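Local coordinates for protein dTDP Sugar Isomerase (Desulfovibrio desulfuricans subsp. desulfuricans str. G20, PDB 3EJK) that probably catalyses the 3,5-epimerisation of dTDP-4-dehydro-6-deoxy-alpha-D-glucose to dTDP-4-dehydro-beta-L-rhamnose, at residues G35-H40 with L107-N112; F126-T129 with P133-V136; E150-P153 with P157-P160. One frame throughout, in Å; residues are numbered along the deposited sequence.

Contact 1. Residues G35-H40 with L107-N112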
ATOM      1  N   GLY A  35     -14.396 -11.717  -2.783  1.00 17.91           N
ATOM      2  CA  GLY A  35     -13.303 -11.966  -1.854  1.00 18.54           C
ATOM      3  C   GLY A  35     -12.882 -10.679  -1.236  1.00 17.72           C
ATOM      4  O   GLY A  35     -12.244 -10.647  -0.195  1.00 19.09           O
ATOM      5  N   GLY A  36     -13.255  -9.606  -1.901  1.00 17.05           N
ATOM      6  CA  GLY A  36     -12.933  -8.267  -1.404  1.00 16.68           C
ATOM      7  C   GLY A  36     -12.554  -7.295  -2.498  1.00 17.95           C
ATOM      8  O   GLY A  36     -12.089  -7.689  -3.550  1.00 18.56           O
ATOM      9  N   PRO A  37     -12.706  -5.998  -2.227  1.00 18.81           N
ATOM     10  CA  PRO A  37     -12.468  -5.069  -3.307  1.00 19.54           C
ATOM     11  C   PRO A  37     -11.036  -4.766  -3.615  1.00 19.08           C
ATOM     12  O   PRO A  37     -10.133  -4.957  -2.801  1.00 20.54           O
ATOM     13  CB  PRO A  37     -13.160  -3.790  -2.805  1.00 20.61           C
ATOM     14  CG  PRO A  37     -13.021  -3.867  -1.319  1.00 17.95           C
ATOM     15  CD  PRO A  37     -13.246  -5.330  -1.029  1.00 18.23           C
ATOM     16  N   VAL A  38     -10.880  -4.298  -4.841  1.00 19.96           N
ATOM     17  CA  VAL A  38      -9.609  -3.776  -5.347  1.00 20.01           C
ATOM     18  C   VAL A  38      -9.662  -2.269  -5.137  1.00 20.22           C
ATOM     19  O   VAL A  38     -10.640  -1.587  -5.499  1.00 19.84           O
ATOM     20  CB  VAL A  38      -9.398  -4.118  -6.824  1.00 20.38           C
ATOM     21  CG1 VAL A  38      -8.236  -3.356  -7.400  1.00 20.78           C
ATOM     22  CG2 VAL A  38      -9.226  -5.640  -7.000  1.00 20.49           C
ATOM     23  N   LEU A  39      -8.614  -1.769  -4.512  1.00 20.21           N
ATOM     24  CA  LEU A  39      -8.508  -0.363  -4.185  1.00 20.97           C
ATOM     25  C   LEU A  39      -7.382   0.301  -4.943  1.00 22.06           C
ATOM     26  O   LEU A  39      -6.213  -0.042  -4.783  1.00 22.50           O
ATOM     27  CB  LEU A  39      -8.276  -0.209  -2.690  1.00 21.30           C
ATOM     28  CG  LEU A  39      -9.218  -1.018  -1.800  1.00 20.48           C
ATOM     29  CD1 LEU A  39      -8.779  -0.958  -0.352  1.00 26.69           C
ATOM     30  CD2 LEU A  39     -10.644  -0.496  -1.993  1.00 18.01           C
ATOM     31  N   HIS A  40      -7.744   1.269  -5.772  1.00 22.75           N
ATOM     32  CA  HIS A  40      -6.722   1.998  -6.516  1.00 23.12           C
ATOM     33  C   HIS A  40      -5.972   2.990  -5.657  1.00 22.35           C
ATOM     34  O   HIS A  40      -6.409   3.395  -4.589  1.00 21.35           O
ATOM     35  CB  HIS A  40      -7.263   2.750  -7.728  1.00 24.23           C
ATOM     36  CG  HIS A  40      -7.674   1.852  -8.846  1.00 20.90           C
ATOM     37  ND1 HIS A  40      -8.377   2.298  -9.940  1.00 24.84           N
ATOM     38  CD2 HIS A  40      -7.534   0.517  -9.008  1.00 25.35           C
ATOM     39  CE1 HIS A  40      -8.596   1.288 -10.763  1.00 21.73           C
ATOM     40  NE2 HIS A  40      -8.114   0.190 -10.210  1.00 25.81           N
ATOM     41  N   LEU A 107      -9.425  10.523   6.095  1.00 22.26           N
ATOM     42  CA  LEU A 107      -9.082   9.528   5.077  1.00 22.83           C
ATOM     43  C   LEU A 107      -9.401   8.125   5.545  1.00 23.24           C
ATOM     44  O   LEU A 107      -9.029   7.710   6.653  1.00 21.61           O
ATOM     45  CB  LEU A 107      -7.601   9.596   4.686  1.00 23.46           C
ATOM     46  CG  LEU A 107      -7.108  10.863   3.973  1.00 23.73           C
ATOM     47  CD1 LEU A 107      -5.614  10.749   3.694  1.00 22.04           C
ATOM     48  CD2 LEU A 107      -7.878  11.112   2.668  1.00 22.96           C
ATOM     49  N   GLY A 108     -10.085   7.403   4.666  1.00 23.51           N
ATOM     50  CA  GLY A 108     -10.494   6.017   4.930  1.00 24.35           C
ATOM     51  C   GLY A 108     -11.846   5.622   4.376  1.00 25.04           C
ATOM     52  O   GLY A 108     -12.710   6.441   4.088  1.00 26.16           O
ATOM     53  N   ARG A 109     -11.972   4.317   4.217  1.00 25.55           N
ATOM     54  CA  ARG A 109     -13.177   3.662   3.725  1.00 26.21           C
ATOM     55  C   ARG A 109     -14.279   3.684   4.767  1.00 27.84           C
ATOM     56  O   ARG A 109     -14.003   3.671   5.955  1.00 28.13           O
ATOM     57  CB  ARG A 109     -12.873   2.215   3.318  1.00 27.24           C
ATOM     58  CG  ARG A 109     -11.978   2.132   2.119  1.00 28.63           C
ATOM     59  CD  ARG A 109     -11.987   0.708   1.583  1.00 31.45           C
ATOM     60  NE  ARG A 109     -11.073  -0.114   2.326  1.00 29.09           N
ATOM     61  CZ  ARG A 109     -11.178  -1.421   2.494  1.00 25.84           C
ATOM     62  NH1 ARG A 109     -12.215  -2.095   2.033  1.00 24.29           N
ATOM     63  NH2 ARG A 109     -10.241  -2.034   3.174  1.00 23.43           N
ATOM     64  N   PRO A 110     -15.538   3.659   4.309  1.00 29.49           N
ATOM     65  CA  PRO A 110     -15.733   3.534   2.874  1.00 29.68           C
ATOM     66  C   PRO A 110     -16.059   4.813   2.147  1.00 29.13           C
ATOM     67  O   PRO A 110     -16.069   4.833   0.918  1.00 30.15           O
ATOM     68  CB  PRO A 110     -16.966   2.653   2.792  1.00 30.97           C
ATOM     69  CG  PRO A 110     -17.787   3.111   3.949  1.00 29.58           C
ATOM     70  CD  PRO A 110     -16.796   3.460   5.047  1.00 30.87           C
ATOM     71  N   ASP A 111     -16.305   5.874   2.895  1.00 27.64           N
ATOM     72  CA  ASP A 111     -16.772   7.104   2.281  1.00 26.71           C
ATOM     73  C   ASP A 111     -15.725   8.169   2.103  1.00 24.43           C
ATOM     74  O   ASP A 111     -16.001   9.218   1.530  1.00 24.64           O
ATOM     75  CB  ASP A 111     -17.931   7.690   3.087  1.00 27.98           C
ATOM     76  CG  ASP A 111     -19.128   6.752   3.160  1.00 31.47           C
ATOM     77  OD1 ASP A 111     -19.291   5.933   2.239  1.00 31.46           O
ATOM     78  OD2 ASP A 111     -19.916   6.872   4.128  1.00 38.42           O
ATOM     79  N   ASN A 112     -14.525   7.890   2.573  1.00 21.59           N
ATOM     80  CA  ASN A 112     -13.450   8.865   2.491  1.00 21.07           C
ATOM     81  C   ASN A 112     -12.179   8.329   1.880  1.00 20.47           C
ATOM     82  O   ASN A 112     -11.070   8.716   2.274  1.00 20.74           O
ATOM     83  CB  ASN A 112     -13.160   9.399   3.879  1.00 22.34           C
ATOM     84  CG  ASN A 112     -14.246  10.347   4.370  1.00 24.06           C
ATOM     85  OD1 ASN A 112     -14.440  11.424   3.821  1.00 28.35           O
ATOM     86  ND2 ASN A 112     -14.952   9.944   5.396  1.00 24.33           N
TER

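Contact 2. Residues F126-T129 with P133-V136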
ATOM      1  N   PHE A 126      -1.031  13.131  11.692  1.00 20.61           N
ATOM      2  CA  PHE A 126      -2.228  12.304  11.535  1.00 20.75           C
ATOM      3  C   PHE A 126      -2.399  11.332  12.683  1.00 20.73           C
ATOM      4  O   PHE A 126      -1.444  10.995  13.389  1.00 19.30           O
ATOM      5  CB  PHE A 126      -2.236  11.580  10.178  1.00 20.69           C
ATOM      6  CG  PHE A 126      -0.992  10.772   9.895  1.00 18.34           C
ATOM      7  CD1 PHE A 126      -0.879   9.473  10.319  1.00 19.59           C
ATOM      8  CD2 PHE A 126       0.066  11.327   9.190  1.00 25.54           C
ATOM      9  CE1 PHE A 126       0.253   8.723  10.044  1.00 21.75           C
ATOM     10  CE2 PHE A 126       1.199  10.598   8.924  1.00 25.70           C
ATOM     11  CZ  PHE A 126       1.299   9.287   9.357  1.00 23.20           C
ATOM     12  N   ALA A 127      -3.647  10.929  12.866  1.00 19.43           N
ATOM     13  CA  ALA A 127      -4.037   9.995  13.915  1.00 18.45           C
ATOM     14  C   ALA A 127      -5.149   9.060  13.478  1.00 18.65           C
ATOM     15  O   ALA A 127      -6.028   9.427  12.722  1.00 19.25           O
ATOM     16  CB  ALA A 127      -4.465  10.756  15.171  1.00 17.69           C
ATOM     17  N   ALA A 128      -5.085   7.845  14.011  1.00 19.04           N
ATOM     18  CA  ALA A 128      -6.089   6.821  13.749  1.00 19.60           C
ATOM     19  C   ALA A 128      -7.284   7.010  14.665  1.00 20.35           C
ATOM     20  O   ALA A 128      -7.151   7.152  15.873  1.00 21.92           O
ATOM     21  CB  ALA A 128      -5.500   5.394  13.937  1.00 18.43           C
ATOM     22  N   THR A 129      -8.458   6.997  14.056  1.00 21.21           N
ATOM     23  CA  THR A 129      -9.722   7.114  14.783  1.00 22.67           C
ATOM     24  C   THR A 129     -10.350   5.752  14.987  1.00 22.69           C
ATOM     25  O   THR A 129     -10.004   4.754  14.345  1.00 24.21           O
ATOM     26  CB  THR A 129     -10.736   7.993  14.022  1.00 23.23           C
ATOM     27  OG1 THR A 129     -11.098   7.334  12.808  1.00 24.01           O
ATOM     28  CG2 THR A 129     -10.146   9.360  13.697  1.00 22.95           C
ATOM     29  N   PRO A 133      -6.737  -0.456  13.990  1.00 24.76           N
ATOM     30  CA  PRO A 133      -5.632   0.263  13.374  1.00 23.84           C
ATOM     31  C   PRO A 133      -5.869   0.720  11.956  1.00 23.92           C
ATOM     32  O   PRO A 133      -6.708   0.186  11.221  1.00 23.36           O
ATOM     33  CB  PRO A 133      -4.472  -0.750  13.410  1.00 25.43           C
ATOM     34  CG  PRO A 133      -4.952  -1.912  14.241  1.00 25.37           C
ATOM     35  CD  PRO A 133      -6.443  -1.886  14.192  1.00 25.41           C
ATOM     36  N   ALA A 134      -5.117   1.745  11.607  1.00 21.95           N
ATOM     37  CA  ALA A 134      -5.118   2.279  10.273  1.00 21.30           C
ATOM     38  C   ALA A 134      -3.805   1.912   9.602  1.00 21.60           C
ATOM     39  O   ALA A 134      -2.784   1.649  10.256  1.00 21.74           O
ATOM     40  CB  ALA A 134      -5.310   3.803  10.282  1.00 20.13           C
ATOM     41  N   LEU A 135      -3.882   1.826   8.289  1.00 22.23           N
ATOM     42  CA  LEU A 135      -2.699   1.608   7.446  1.00 23.68           C
ATOM     43  C   LEU A 135      -2.684   2.712   6.417  1.00 24.21           C
ATOM     44  O   LEU A 135      -3.552   2.798   5.557  1.00 24.69           O
ATOM     45  CB  LEU A 135      -2.705   0.256   6.727  1.00 23.53           C
ATOM     46  CG  LEU A 135      -1.348   0.010   6.046  1.00 25.15           C
ATOM     47  CD1 LEU A 135      -0.291  -0.412   7.116  1.00 24.75           C
ATOM     48  CD2 LEU A 135      -1.450  -1.013   4.957  1.00 28.34           C
ATOM     49  N   VAL A 136      -1.697   3.573   6.554  1.00 24.52           N
ATOM     50  CA  VAL A 136      -1.514   4.694   5.661  1.00 24.02           C
ATOM     51  C   VAL A 136      -0.473   4.286   4.632  1.00 24.35           C
ATOM     52  O   VAL A 136       0.580   3.768   4.982  1.00 26.19           O
ATOM     53  CB  VAL A 136      -0.994   5.944   6.448  1.00 24.07           C
ATOM     54  CG1 VAL A 136      -0.884   7.136   5.548  1.00 27.39           C
ATOM     55  CG2 VAL A 136      -1.897   6.252   7.651  1.00 22.21           C
TER

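Contact 3. Residues E150-P153 with P157-P160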
ATOM      1  N   GLU A 150      12.099  17.208   8.467  1.00 26.72           N
ATOM      2  CA  GLU A 150      12.139  17.841   9.775  1.00 27.46           C
ATOM      3  C   GLU A 150      10.965  17.375  10.617  1.00 26.35           C
ATOM      4  O   GLU A 150       9.896  17.091  10.097  1.00 24.08           O
ATOM      5  CB  GLU A 150      12.067  19.370   9.574  1.00 28.83           C
ATOM      6  CG  GLU A 150      12.010  20.183  10.812  1.00 37.78           C
ATOM      7  CD  GLU A 150      11.910  21.681  10.527  1.00 44.21           C
ATOM      8  OE1 GLU A 150      11.713  22.048   9.352  1.00 51.65           O
ATOM      9  OE2 GLU A 150      12.030  22.487  11.478  1.00 52.58           O
ATOM     10  N   ARG A 151      11.183  17.296  11.913  1.00 26.37           N
ATOM     11  CA  ARG A 151      10.117  16.946  12.842  1.00 26.58           C
ATOM     12  C   ARG A 151       9.994  17.957  13.953  1.00 26.03           C
ATOM     13  O   ARG A 151      10.903  18.749  14.234  1.00 25.80           O
ATOM     14  CB  ARG A 151      10.324  15.559  13.468  1.00 27.76           C
ATOM     15  CG  ARG A 151      11.623  15.411  14.267  1.00 33.70           C
ATOM     16  CD  ARG A 151      11.734  14.068  14.992  1.00 36.29           C
ATOM     17  N   ALA A 152       8.834  17.863  14.578  1.00 24.44           N
ATOM     18  CA  ALA A 152       8.446  18.661  15.751  1.00 24.55           C
ATOM     19  C   ALA A 152       7.600  17.811  16.701  1.00 23.32           C
ATOM     20  O   ALA A 152       6.855  16.944  16.254  1.00 23.88           O
ATOM     21  CB  ALA A 152       7.668  19.914  15.335  1.00 21.90           C
ATOM     22  N   PRO A 153       7.726  18.038  18.010  1.00 22.86           N
ATOM     23  CA  PRO A 153       6.866  17.299  18.959  1.00 22.95           C
ATOM     24  C   PRO A 153       5.399  17.483  18.586  1.00 22.49           C
ATOM     25  O   PRO A 153       5.024  18.509  18.035  1.00 22.83           O
ATOM     26  CB  PRO A 153       7.159  17.952  20.303  1.00 22.62           C
ATOM     27  CG  PRO A 153       8.528  18.597  20.142  1.00 25.85           C
ATOM     28  CD  PRO A 153       8.638  18.980  18.681  1.00 24.47           C
ATOM     29  N   PRO A 157       4.078  24.123  20.211  1.00 23.85           N
ATOM     30  CA  PRO A 157       3.134  25.226  20.307  1.00 23.94           C
ATOM     31  C   PRO A 157       3.081  26.168  19.120  1.00 24.26           C
ATOM     32  O   PRO A 157       2.183  26.986  19.045  1.00 25.21           O
ATOM     33  CB  PRO A 157       3.576  25.979  21.571  1.00 24.00           C
ATOM     34  CG  PRO A 157       4.940  25.537  21.834  1.00 24.79           C
ATOM     35  CD  PRO A 157       5.076  24.150  21.285  1.00 23.69           C
ATOM     36  N   PHE A 158       4.011  26.010  18.192  1.00 23.24           N
ATOM     37  CA  PHE A 158       4.077  26.895  17.000  1.00 23.97           C
ATOM     38  C   PHE A 158       3.219  26.344  15.852  1.00 23.74           C
ATOM     39  O   PHE A 158       2.987  27.014  14.854  1.00 24.84           O
ATOM     40  CB  PHE A 158       5.526  27.189  16.553  1.00 24.23           C
ATOM     41  CG  PHE A 158       6.238  26.014  15.970  1.00 26.68           C
ATOM     42  CD1 PHE A 158       6.906  25.123  16.777  1.00 27.36           C
ATOM     43  CD2 PHE A 158       6.219  25.798  14.612  1.00 31.06           C
ATOM     44  CE1 PHE A 158       7.543  24.043  16.241  1.00 29.37           C
ATOM     45  CE2 PHE A 158       6.852  24.712  14.072  1.00 31.90           C
ATOM     46  CZ  PHE A 158       7.514  23.835  14.888  1.00 29.51           C
ATOM     47  N   ILE A 159       2.723  25.124  16.027  1.00 22.71           N
ATOM     48  CA  ILE A 159       1.833  24.506  15.032  1.00 21.90           C
ATOM     49  C   ILE A 159       0.434  24.539  15.675  1.00 21.78           C
ATOM     50  O   ILE A 159       0.159  23.782  16.617  1.00 21.59           O
ATOM     51  CB  ILE A 159       2.301  23.101  14.625  1.00 22.22           C
ATOM     52  CG1 ILE A 159       3.713  23.182  14.026  1.00 22.08           C
ATOM     53  CG2 ILE A 159       1.336  22.479  13.578  1.00 20.78           C
ATOM     54  CD1 ILE A 159       4.285  21.840  13.572  1.00 22.05           C
ATOM     55  N   PRO A 160      -0.453  25.423  15.167  1.00 21.96           N
ATOM     56  CA  PRO A 160      -1.717  25.760  15.845  1.00 22.41           C
ATOM     57  C   PRO A 160      -2.844  24.754  15.820  1.00 22.96           C
ATOM     58  O   PRO A 160      -3.982  25.094  15.503  1.00 22.92           O
ATOM     59  CB  PRO A 160      -2.135  27.049  15.158  1.00 22.47           C
ATOM     60  CG  PRO A 160      -1.632  26.848  13.772  1.00 21.94           C
ATOM     61  CD  PRO A 160      -0.271  26.249  13.963  1.00 21.83           C
TER

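Contact 1. Residues G35-H40 with L107-N112
L39 lays its CD1 methyl over one face of the R109 guanidinium, 3.6 Å from NE and 3.8 Å from CZ, but displaced toward the rim of the group. The contact joins the two sheets of a cupin-type jelly-roll barrel: L39 belongs to strand 38-43 of one sheet, and R109 follows strand 102-108, which is outermost within this chain in the other. The two side chains cross at about a right angle, and the second leucine methyl, CD2, rests against the aliphatic part of the arginine, 4.0 Å from R109 CD. P37 makes a lighter contact from the loop that leads into its strand; its ring carbon CG approaches R109 NH1 obliquely at 3.9 Å. The bend of the arginine chain at chi3 (-82°) turns the guanidinium so that its flat side meets the leucine while its nitrogens serve polar partners. Among these, R109 NH2 donates to the carbonyl oxygen of P81 and forms a salt bridge with E59 of the second subunit, so the group is gripped from within its own chain and across the dimer interface. Q30, on the neighbouring strand 24-31, touches both L39 and R109. Farther out, L39 and H40 pair in an antiparallel ladder with a strand of the second subunit, which carries the sheet across the interface. At the base of R109 the chain reverses through a cis peptide bond before P110, and G108 N donates to N112 O at 2.9 Å.

Contact 2. Residues F126-T129 with P133-V136
F126 and V136 meet obliquely, the ring atom CE1 of the phenylalanine lying 4.1 Å from the CG2 methyl of the valine. Two residues along each strand, A128 and A134 bring their CB methyls together at 4.0 Å. All four CB atoms point into the space between strand 123-128 and strand 134-140, which lie in different sheets of the cupin-type jelly-roll barrel, so the contact is face-to-face packing of its two sheets rather than pairing within one. The chain passes from one sheet to the other through a short connection between T129 and P133. The alanines allow close approach here: their CA atoms are 5.8 Å apart, and neither has more than a methyl to place between the backbones. Farther from the connection the larger phenylalanine and valine fill the interior. F126 CG lies between the backbone N and the carbonyl carbon (chi1 54°), which turns the ring toward V136. The valine meets it with the branch that stands anti to its own carbonyl carbon. The F126 ring also meets that of F78 with their planes at about 90°, and I85 packs against both F126 and A134. A bound citrate, probably from the crystallisation liquor, comes within about 3 Å of the F126 side chain and may mark a pocket. No hydrogen bond crosses between the two segments, whose touching side chains are all buried hydrocarbon; they are joined by apolar packing, whose strength depends on shape and burial and not on directed bonds.

Contact 3. Residues E150-P153 with P157-P160
The CB methyl of A152 meets two apolar side chains of the following loop, which come at it from the same side. F158 reaches it with the far end of its ring, CZ lying 3.9 Å from A152 CB in an oblique approach. With chi1 at 70°, CG stands between the backbone N and the carbonyl carbon, and the end of the ring comes nearer to A152 than the start of the side chain does. The isoleucine chain is extended at chi2 (180°), and I159 CD1 enters beside the ring end, 4.3 Å from A152 CB. Its CG1 lies 3.4 Å above one face of the F158 ring, toward the rim, so the two neighbours pack on each other as well as on the alanine. On this inner side, A152 and I159 are buried, and both touch W123. The first segment ends strand 149-151, at the edge of the five-stranded antiparallel sheet of this cupin-type barrel within the chain, and 157-160 is a loop that comes back against it. A152, just beyond the strand, still shares backbone hydrogen bonding with W68. I159 in turn packs on W68 and on Y90, so the loop folds back over aromatic side chains from three strands. The outer side is looser. F158 is exposed despite its contact with A152, as are P153 and P157. E150 projects its carboxylate at the surface, where OE1 forms a salt bridge with NH2 of R70.

The three contacts follow one another in the chain, and none touches another. Contacts 1 and 2 are the nearest pair, their centres 14 Å and their nearest atoms about 6 Å apart; I85 and F78 help to bridge the region, each packing on L107 and on F126. Contact 3 lies on the opposite side of the chain's centre from contact 1, with 31 Å between their centres. Contact 2, 19 Å from contact 3 between centres, brings the F126 side chain to about 3 Å from a bound citrate, a possible pocket marker. Contact 1 borders the second subunit extensively and contact 2 reaches it through L135, whereas neither segment of contact 3 touches it.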